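Side-chain contacts in benzoylformate Decarboxylase (PDB 4K9Q), which probably decarboxylates benzoylformate to benzaldehyde and carbon dioxide, using bound thiamine diphosphate with a magnesium ion: residues L202-D207 and T237-D242; W214-A219 and D314-L319; F384-N387 and T391-T394. All coordinates share one frame; numbering follows the deposited sequence. Where two conformers were deposited one is given.

Contact 1. Residues L202-D207 and T237-D242; sequences LIYGSD and TPFPED
The rings of Y204 and F239 meet obliquely. Their centroids lie 5.7 Å apart and their planes are turned by 74°. The closest atoms are Y204 CE2 and F239 CD2, at 3.6 Å. P240 CD lies over one face of the F239 ring, 3.4 Å above its plane and offset toward the rim. The carbonyl oxygen of P238 sits at an edge of the Y204 ring, near its plane. H243 meets the F239 ring edge-to-face.

P238 forms the second half of the contact. P238 CB lies 3.7 Å from Y204 CB, and P238 CG rests 3.4 Å from Y204 O. P238 CB is also 3.4 Å from G205 O. The proline ring thus packs where strand 201-204 ends. This strand belongs to the six-stranded parallel sheet of the central domain, whose strand order 3-2-1-4-5-6 is Rossmann-like. The loop 237-242 lies between the next two strands of that sheet in sequence. With F239 CG trans to the backbone N (chi1 -168°), F239 CD2 is brought beside Y204 CE2.

All four touching residues are buried. Ring and proline carbons carry the contact, set partly against backbone carbonyls, and this packing depends on fit and burial. The hydrogen bond of Y204 OH with G217 O of helix 214-224 satisfies the buried hydroxyl and probably limits how far the tyrosine ring can swing.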
loop_
_atom_site.group_PDB
_atom_site.type_symbol
_atom_site.label_atom_id
_atom_site.label_comp_id
_atom_site.label_asym_id
_atom_site.label_seq_id
_atom_site.Cartn_x
_atom_site.Cartn_y
_atom_site.Cartn_z
ATOM N N LEU A 202 39.802 -1.947 6.323
ATOM C CA LEU A 202 38.662 -2.841 6.168
ATOM C C LEU A 202 37.588 -2.552 7.206
ATOM O O LEU A 202 37.892 -2.358 8.381
ATOM C CB LEU A 202 39.115 -4.297 6.277
ATOM C CG LEU A 202 40.016 -4.837 5.171
ATOM C CD1 LEU A 202 40.554 -6.198 5.553
ATOM C CD2 LEU A 202 39.231 -4.928 3.887
ATOM N N ILE A 203 36.334 -2.514 6.759
ATOM C CA ILE A 203 35.193 -2.403 7.664
ATOM C C ILE A 203 34.304 -3.610 7.406
ATOM O O ILE A 203 33.821 -3.801 6.291
ATOM C CB ILE A 203 34.399 -1.109 7.433
ATOM C CG1 ILE A 203 35.301 0.109 7.666
ATOM C CG2 ILE A 203 33.158 -1.064 8.354
ATOM C CD1 ILE A 203 34.614 1.427 7.379
ATOM N N TYR A 204 34.113 -4.440 8.426
ATOM C CA TYR A 204 33.334 -5.676 8.274
ATOM C C TYR A 204 31.977 -5.561 8.972
ATOM O O TYR A 204 31.886 -5.047 10.090
ATOM C CB TYR A 204 34.082 -6.867 8.883
ATOM C CG TYR A 204 35.217 -7.441 8.065
ATOM C CD1 TYR A 204 35.626 -6.857 6.871
ATOM C CD2 TYR A 204 35.882 -8.584 8.496
ATOM C CE1 TYR A 204 36.674 -7.403 6.125
ATOM C CE2 TYR A 204 36.923 -9.134 7.762
ATOM C CZ TYR A 204 37.314 -8.542 6.582
ATOM O OH TYR A 204 38.346 -9.104 5.869
ATOM N N GLY A 205 30.934 -6.044 8.309
ATOM C CA GLY A 205 29.605 -6.081 8.889
ATOM C C GLY A 205 29.065 -7.490 9.012
ATOM O O GLY A 205 29.725 -8.477 8.653
ATOM N N SER A 206 27.833 -7.590 9.496
ATOM C CA SER A 206 27.302 -8.873 9.938
ATOM C C SER A 206 26.863 -9.869 8.864
ATOM O O SER A 206 26.519 -10.993 9.204
ATOM C CB SER A 206 26.190 -8.649 10.958
ATOM O OG SER A 206 26.733 -7.950 12.069
ATOM N N ASP A 207 26.893 -9.485 7.588
ATOM C CA ASP A 207 26.666 -10.473 6.525
ATOM C C ASP A 207 27.700 -11.587 6.673
ATOM O O ASP A 207 27.433 -12.754 6.362
ATOM C CB ASP A 207 26.809 -9.866 5.119
ATOM C CG ASP A 207 25.685 -8.903 4.751
ATOM O OD1 ASP A 207 24.732 -8.708 5.549
ATOM O OD2 ASP A 207 25.770 -8.338 3.626
ATOM N N THR A 237 29.029 -10.291 15.598
ATOM C CA THR A 237 30.470 -10.113 15.481
ATOM C C THR A 237 30.990 -10.571 14.115
ATOM O O THR A 237 30.788 -11.717 13.727
ATOM C CB THR A 237 31.184 -10.921 16.584
ATOM O OG1 THR A 237 30.598 -10.607 17.856
ATOM C CG2 THR A 237 32.666 -10.596 16.603
ATOM N N PRO A 238 31.657 -9.670 13.371
ATOM C CA PRO A 238 32.149 -10.108 12.063
ATOM C C PRO A 238 33.635 -10.496 12.020
ATOM O O PRO A 238 34.084 -11.000 10.993
ATOM C CB PRO A 238 31.919 -8.872 11.188
ATOM C CG PRO A 238 32.092 -7.734 12.125
ATOM C CD PRO A 238 31.598 -8.204 13.480
ATOM N N PHE A 239 34.380 -10.262 13.092
ATOM C CA PHE A 239 35.824 -10.491 13.078
ATOM C C PHE A 239 36.314 -10.743 14.517
ATOM O O PHE A 239 35.810 -10.132 15.466
ATOM C CB PHE A 239 36.509 -9.259 12.468
ATOM C CG PHE A 239 37.968 -9.456 12.122
ATOM C CD1 PHE A 239 38.965 -9.007 12.975
ATOM C CD2 PHE A 239 38.336 -10.046 10.924
ATOM C CE1 PHE A 239 40.312 -9.166 12.655
ATOM C CE2 PHE A 239 39.680 -10.206 10.592
ATOM C CZ PHE A 239 40.669 -9.765 11.461
ATOM N N PRO A 240 37.284 -11.658 14.696
ATOM C CA PRO A 240 37.740 -11.921 16.069
ATOM C C PRO A 240 38.285 -10.652 16.719
ATOM O O PRO A 240 39.188 -10.002 16.184
ATOM C CB PRO A 240 38.857 -12.957 15.884
ATOM C CG PRO A 240 39.248 -12.873 14.432
ATOM C CD PRO A 240 37.982 -12.500 13.708
ATOM N N GLU A 241 37.736 -10.293 17.872
ATOM C CA GLU A 241 37.994 -8.966 18.424
ATOM C C GLU A 241 39.297 -8.872 19.218
ATOM O O GLU A 241 39.684 -7.786 19.671
ATOM C CB GLU A 241 36.778 -8.482 19.222
ATOM C CG GLU A 241 35.553 -8.399 18.302
ATOM C CD GLU A 241 34.300 -7.885 18.976
ATOM O OE1 GLU A 241 34.186 -7.986 20.219
ATOM O OE2 GLU A 241 33.419 -7.383 18.241
ATOM N N ASP A 242 39.972 -10.006 19.380
ATOM C CA ASP A 242 41.313 -9.989 19.960
ATOM C C ASP A 242 42.410 -10.203 18.897
ATOM O O ASP A 242 43.592 -10.300 19.225
ATOM C CB ASP A 242 41.434 -11.003 21.103
ATOM C CG ASP A 242 41.078 -12.412 20.677
ATOM O OD1 ASP A 242 40.622 -12.597 19.523
ATOM O OD2 ASP A 242 41.244 -13.340 21.496
#

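Contact 2. Residues W214-A219 and D314-L319; sequences WSDGIA and DSKLFL
D216 lays its carboxylate across the aliphatic chain of K316. D216 OD1 is 3.5 Å from K316 CE and 3.6 Å from K316 CG. The two side chains belong to two helices of the Rossmann-like central domain. Helix 214-224 follows the first strand of the parallel sheet. Helix 315-323 follows the last. Over these segments the axes approach to 9.2 Å and run in nearly the same direction, 34° apart.

The K316 chain is fully extended beyond CG, so its methylenes pass beside the carboxylate before the amine is reached. The charged ends do not meet: K316 NZ stays 4.6 Å from D216 OD1. Opposite charges at this range probably still attract, but weakly.

L319 fills the inner part of the interface. L319 CB meets D216 CB at 3.9 Å. L319 CD1 lies 3.8 Å from G217 N, over the helix backbone. G217 has no side chain, and the leucine methyl comes close to where one would begin. L319 also packs on I270 of strand 266-270, which seats helix 315-323 on the sheet.

The start of helix 315-323 is capped by D314. D314 OD2 accepts from L317 N through the anti lone pair, with an N-H...O angle of 160°. Q149 NE2 holds the other oxygen, D314 OD1. L317 itself packs on P184 of a second subunit.

One water links the two helix backbones. It donates to D216 O at 2.9 Å and, weakly, to L319 O at 3.0 Å.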
loop_
_atom_site.group_PDB
_atom_site.type_symbol
_atom_site.label_atom_id
_atom_site.label_comp_id
_atom_site.label_asym_id
_atom_site.label_seq_id
_atom_site.Cartn_x
_atom_site.Cartn_y
_atom_site.Cartn_z
ATOM N N TRP A 214 33.475 -16.203 8.588
ATOM C CA TRP A 214 34.411 -15.827 9.648
ATOM C C TRP A 214 35.868 -16.052 9.232
ATOM O O TRP A 214 36.681 -15.122 9.241
ATOM C CB TRP A 214 34.070 -16.632 10.908
ATOM C CG TRP A 214 34.868 -16.332 12.133
ATOM C CD1 TRP A 214 36.032 -16.933 12.522
ATOM C CD2 TRP A 214 34.541 -15.386 13.164
ATOM N NE1 TRP A 214 36.455 -16.410 13.721
ATOM C CE2 TRP A 214 35.559 -15.461 14.138
ATOM C CE3 TRP A 214 33.491 -14.481 13.352
ATOM C CZ2 TRP A 214 35.557 -14.660 15.291
ATOM C CZ3 TRP A 214 33.483 -13.690 14.514
ATOM C CH2 TRP A 214 34.514 -13.786 15.457
ATOM N N SER A 215 36.193 -17.281 8.837
ATOM C CA SER A 215 37.573 -17.614 8.503
ATOM C C SER A 215 38.039 -16.918 7.227
ATOM O O SER A 215 39.206 -16.536 7.117
ATOM C CB SER A 215 37.753 -19.124 8.376
ATOM O OG SER A 215 37.076 -19.617 7.241
ATOM N N ASP A 216 37.131 -16.745 6.272
ATOM C CA ASP A 216 37.446 -16.056 5.025
ATOM C C ASP A 216 37.720 -14.570 5.239
ATOM O O ASP A 216 38.537 -13.979 4.543
ATOM C CB ASP A 216 36.319 -16.246 4.013
ATOM C CG ASP A 216 35.892 -17.696 3.899
ATOM O OD1 ASP A 216 34.954 -18.102 4.627
ATOM O OD2 ASP A 216 36.509 -18.432 3.099
ATOM N N GLY A 217 37.035 -13.969 6.207
ATOM C CA GLY A 217 37.295 -12.583 6.561
ATOM C C GLY A 217 38.662 -12.440 7.210
ATOM O O GLY A 217 39.361 -11.453 6.984
ATOM N N ILE A 218 39.049 -13.425 8.018
ATOM C CA ILE A 218 40.364 -13.416 8.653
ATOM C C ILE A 218 41.456 -13.565 7.597
ATOM O O ILE A 218 42.440 -12.814 7.587
ATOM C CB ILE A 218 40.500 -14.537 9.690
ATOM C CG1 ILE A 218 39.566 -14.271 10.877
ATOM C CG2 ILE A 218 41.946 -14.632 10.187
ATOM C CD1 ILE A 218 39.447 -15.452 11.810
ATOM N N ALA A 219 41.270 -14.526 6.696
ATOM C CA ALA A 219 42.234 -14.735 5.619
ATOM C C ALA A 219 42.441 -13.471 4.789
ATOM O O ALA A 219 43.578 -13.101 4.478
ATOM C CB ALA A 219 41.805 -15.902 4.736
ATOM N N ASP A 314 26.920 -12.380 -1.752
ATOM C CA ASP A 314 27.150 -13.079 -0.496
ATOM C C ASP A 314 28.568 -12.758 -0.022
ATOM O O ASP A 314 29.511 -12.748 -0.819
ATOM C CB ASP A 314 27.013 -14.587 -0.708
ATOM C CG ASP A 314 27.199 -15.374 0.566
ATOM O OD1 ASP A 314 26.203 -15.542 1.306
ATOM O OD2 ASP A 314 28.333 -15.839 0.826
ATOM N N SER A 315 28.733 -12.488 1.268
ATOM C CA SER A 315 30.043 -12.112 1.782
ATOM C C SER A 315 31.079 -13.218 1.609
ATOM O O SER A 315 32.228 -12.957 1.250
ATOM C CB SER A 315 29.952 -11.740 3.264
ATOM O OG SER A 315 29.587 -10.380 3.403
ATOM N N LYS A 316 30.676 -14.451 1.887
ATOM C CA LYS A 316 31.607 -15.567 1.786
ATOM C C LYS A 316 32.082 -15.739 0.344
ATOM O O LYS A 316 33.286 -15.857 0.084
ATOM C CB LYS A 316 30.982 -16.862 2.312
ATOM C CG LYS A 316 32.011 -17.957 2.540
ATOM C CD LYS A 316 31.408 -19.185 3.181
ATOM C CE LYS A 316 32.488 -20.232 3.416
ATOM N NZ LYS A 316 31.922 -21.524 3.875
ATOM N N LEU A 317 31.138 -15.742 -0.590
ATOM C CA LEU A 317 31.479 -15.907 -1.997
ATOM C C LEU A 317 32.416 -14.794 -2.466
ATOM O O LEU A 317 33.382 -15.055 -3.186
ATOM C CB LEU A 317 30.224 -15.960 -2.856
ATOM C CG LEU A 317 29.375 -17.196 -2.560
ATOM C CD1 LEU A 317 28.196 -17.276 -3.503
ATOM C CD2 LEU A 317 30.220 -18.447 -2.673
ATOM N N PHE A 318 32.155 -13.557 -2.046
ATOM C CA PHE A 318 33.055 -12.468 -2.417
ATOM C C PHE A 318 34.452 -12.631 -1.828
ATOM O O PHE A 318 35.443 -12.481 -2.530
ATOM C CB PHE A 318 32.531 -11.094 -2.012
ATOM C CG PHE A 318 33.532 -10.003 -2.260
ATOM C CD1 PHE A 318 33.671 -9.451 -3.530
ATOM C CD2 PHE A 318 34.381 -9.582 -1.249
ATOM C CE1 PHE A 318 34.619 -8.462 -3.770
ATOM C CE2 PHE A 318 35.328 -8.606 -1.481
ATOM C CZ PHE A 318 35.446 -8.044 -2.741
ATOM N N LEU A 319 34.532 -12.915 -0.534
ATOM C CA LEU A 319 35.834 -13.024 0.124
ATOM C C LEU A 319 36.684 -14.141 -0.497
ATOM O O LEU A 319 37.892 -13.995 -0.669
ATOM C CB LEU A 319 35.658 -13.239 1.629
ATOM C CG LEU A 319 35.192 -11.980 2.370
ATOM C CD1 LEU A 319 34.593 -12.332 3.728
ATOM C CD2 LEU A 319 36.348 -10.984 2.512
HETATM O O HOH W 1 39.056 -15.110 1.894
#

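Contact 3. Residues F384-N387 and T391-T394; sequences FRIN and TFYT
I386 and F392 are set nearly perpendicular, side chain to side chain. I386 CG1 lies 3.8 Å from F392 CB, and I386 CD1 lies 4.0 Å from F392 CB. The phenylalanine is therefore touched at the root of its side chain. A trans placement of F392 CG relative to the backbone N (chi1 174°) leads the ring away from I386, to L369 and E371 of strand 368-372.

I386 and T391 are set differently. They lie alongside each other, pointing opposite ways. I386 CG2 is 4.0 Å from T391 CB and 4.1 Å from T391 CG2. The isoleucine thus straddles two residues: its CG1 branch serves F392 and its CG2 methyl serves T391.

Shortening I386 to an alanine would probably strip F392 CB and the T391 methyl of their apolar partner and open a gap between the loop and the strand.

From the central domain, T237 packs on both I386 and F392, and E241 OE1 is hydrogen-bonded to I386 N. The contact stands back from the cofactor, with the F392 side chain about 14 Å from the bound thiamine diphosphate.

Residues 384-387 leave helix 377-383, which follows strand 368-372. Strand 392-393 then comes in parallel beside 368-372, at an edge of the sheet within this chain. The contact therefore closes the last step of a beta-alpha-beta crossover, holding the loop after the helix against the start of the edge strand.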
loop_
_atom_site.group_PDB
_atom_site.type_symbol
_atom_site.label_atom_id
_atom_site.label_comp_id
_atom_site.label_asym_id
_atom_site.label_seq_id
_atom_site.Cartn_x
_atom_site.Cartn_y
_atom_site.Cartn_z
ATOM N N PHE A 384 34.089 -7.717 26.771
ATOM C CA PHE A 384 33.770 -8.961 26.084
ATOM C C PHE A 384 34.274 -8.898 24.650
ATOM O O PHE A 384 33.548 -8.509 23.738
ATOM C CB PHE A 384 32.257 -9.241 26.116
ATOM C CG PHE A 384 31.763 -9.806 27.424
ATOM C CD1 PHE A 384 31.770 -11.181 27.651
ATOM C CD2 PHE A 384 31.300 -8.967 28.436
ATOM C CE1 PHE A 384 31.317 -11.712 28.854
ATOM C CE2 PHE A 384 30.841 -9.493 29.636
ATOM C CZ PHE A 384 30.855 -10.865 29.852
ATOM N N ARG A 385 35.530 -9.273 24.448
ATOM C CA ARG A 385 36.093 -9.269 23.106
ATOM C C ARG A 385 35.819 -10.619 22.451
ATOM O O ARG A 385 36.496 -11.604 22.723
ATOM C CB ARG A 385 37.586 -8.934 23.167
ATOM C CG ARG A 385 37.806 -7.619 23.895
ATOM C CD ARG A 385 39.252 -7.163 23.947
ATOM N NE ARG A 385 39.325 -5.836 24.553
ATOM C CZ ARG A 385 40.368 -5.017 24.455
ATOM N NH1 ARG A 385 41.444 -5.394 23.773
ATOM N NH2 ARG A 385 40.335 -3.815 25.028
ATOM N N ILE A 386 34.797 -10.644 21.603
ATOM C CA ILE A 386 34.271 -11.873 21.015
ATOM C C ILE A 386 35.245 -12.429 19.988
ATOM O O ILE A 386 35.588 -11.739 19.027
ATOM C CB ILE A 386 32.922 -11.579 20.319
ATOM C CG1 ILE A 386 31.966 -10.881 21.302
ATOM C CG2 ILE A 386 32.312 -12.853 19.729
ATOM C CD1 ILE A 386 31.621 -11.704 22.524
ATOM N N ASN A 387 35.679 -13.674 20.177
ATOM C CA ASN A 387 36.688 -14.250 19.285
ATOM C C ASN A 387 36.287 -15.570 18.633
ATOM O O ASN A 387 37.133 -16.303 18.114
ATOM C CB ASN A 387 38.047 -14.370 19.993
ATOM C CG ASN A 387 38.017 -15.309 21.181
ATOM O OD1 ASN A 387 37.056 -16.054 21.392
ATOM N ND2 ASN A 387 39.088 -15.285 21.965
ATOM N N THR A 391 28.494 -16.372 18.458
ATOM C CA THR A 391 28.628 -16.202 19.890
ATOM C C THR A 391 27.892 -14.949 20.376
ATOM O O THR A 391 27.134 -15.017 21.354
ATOM C CB THR A 391 30.128 -16.195 20.278
ATOM O OG1 THR A 391 30.659 -17.503 20.028
ATOM C CG2 THR A 391 30.343 -15.828 21.747
ATOM N N PHE A 392 28.085 -13.824 19.686
ATOM C CA PHE A 392 27.430 -12.567 20.072
ATOM C C PHE A 392 26.263 -12.214 19.161
ATOM O O PHE A 392 26.383 -12.263 17.925
ATOM C CB PHE A 392 28.420 -11.402 20.092
ATOM C CG PHE A 392 27.769 -10.070 20.348
ATOM C CD1 PHE A 392 27.425 -9.695 21.640
ATOM C CD2 PHE A 392 27.482 -9.203 19.301
ATOM C CE1 PHE A 392 26.803 -8.466 21.882
ATOM C CE2 PHE A 392 26.865 -7.981 19.536
ATOM C CZ PHE A 392 26.530 -7.613 20.830
ATOM N N TYR A 393 25.144 -11.831 19.771
ATOM C CA TYR A 393 23.958 -11.446 19.013
ATOM C C TYR A 393 23.264 -10.246 19.640
ATOM O O TYR A 393 23.076 -10.193 20.867
ATOM C CB TYR A 393 22.941 -12.587 19.000
ATOM C CG TYR A 393 23.387 -13.878 18.363
ATOM C CD1 TYR A 393 24.214 -14.766 19.049
ATOM C CD2 TYR A 393 22.959 -14.225 17.087
ATOM C CE1 TYR A 393 24.607 -15.968 18.464
ATOM C CE2 TYR A 393 23.344 -15.416 16.498
ATOM C CZ TYR A 393 24.169 -16.279 17.192
ATOM O OH TYR A 393 24.560 -17.469 16.618
ATOM N N THR A 394 22.843 -9.308 18.799
ATOM C CA THR A 394 21.926 -8.253 19.225
ATOM C C THR A 394 21.049 -7.915 18.010
ATOM O O THR A 394 21.171 -8.545 16.945
ATOM C CB THR A 394 22.674 -7.015 19.792
ATOM O OG1 THR A 394 21.742 -6.100 20.394
ATOM C CG2 THR A 394 23.464 -6.299 18.703
#

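Overall arrangement
Contacts 1 and 2 both belong to the central domain: contact 1 lies against helix 214-224, which carries half of contact 2. Contact 1 is the buried one, built from rings and proline at the end of a strand. Contact 2 is partly buried, between two helices packed on the sheet and nearer the surface, and mixes aliphatic packing with a loose charge pair and a bridging water. Contact 3, also partly buried, is apolar and lies in the C-terminal thiamine diphosphate-binding domain. The loop 237-242 joins contacts 1 and 3 across the domain boundary: E241 N meets I386 O, and D242 OD2 meets N387 ND2. W214 at the start of its helix packs on N387, bringing contact 2 to the same boundary.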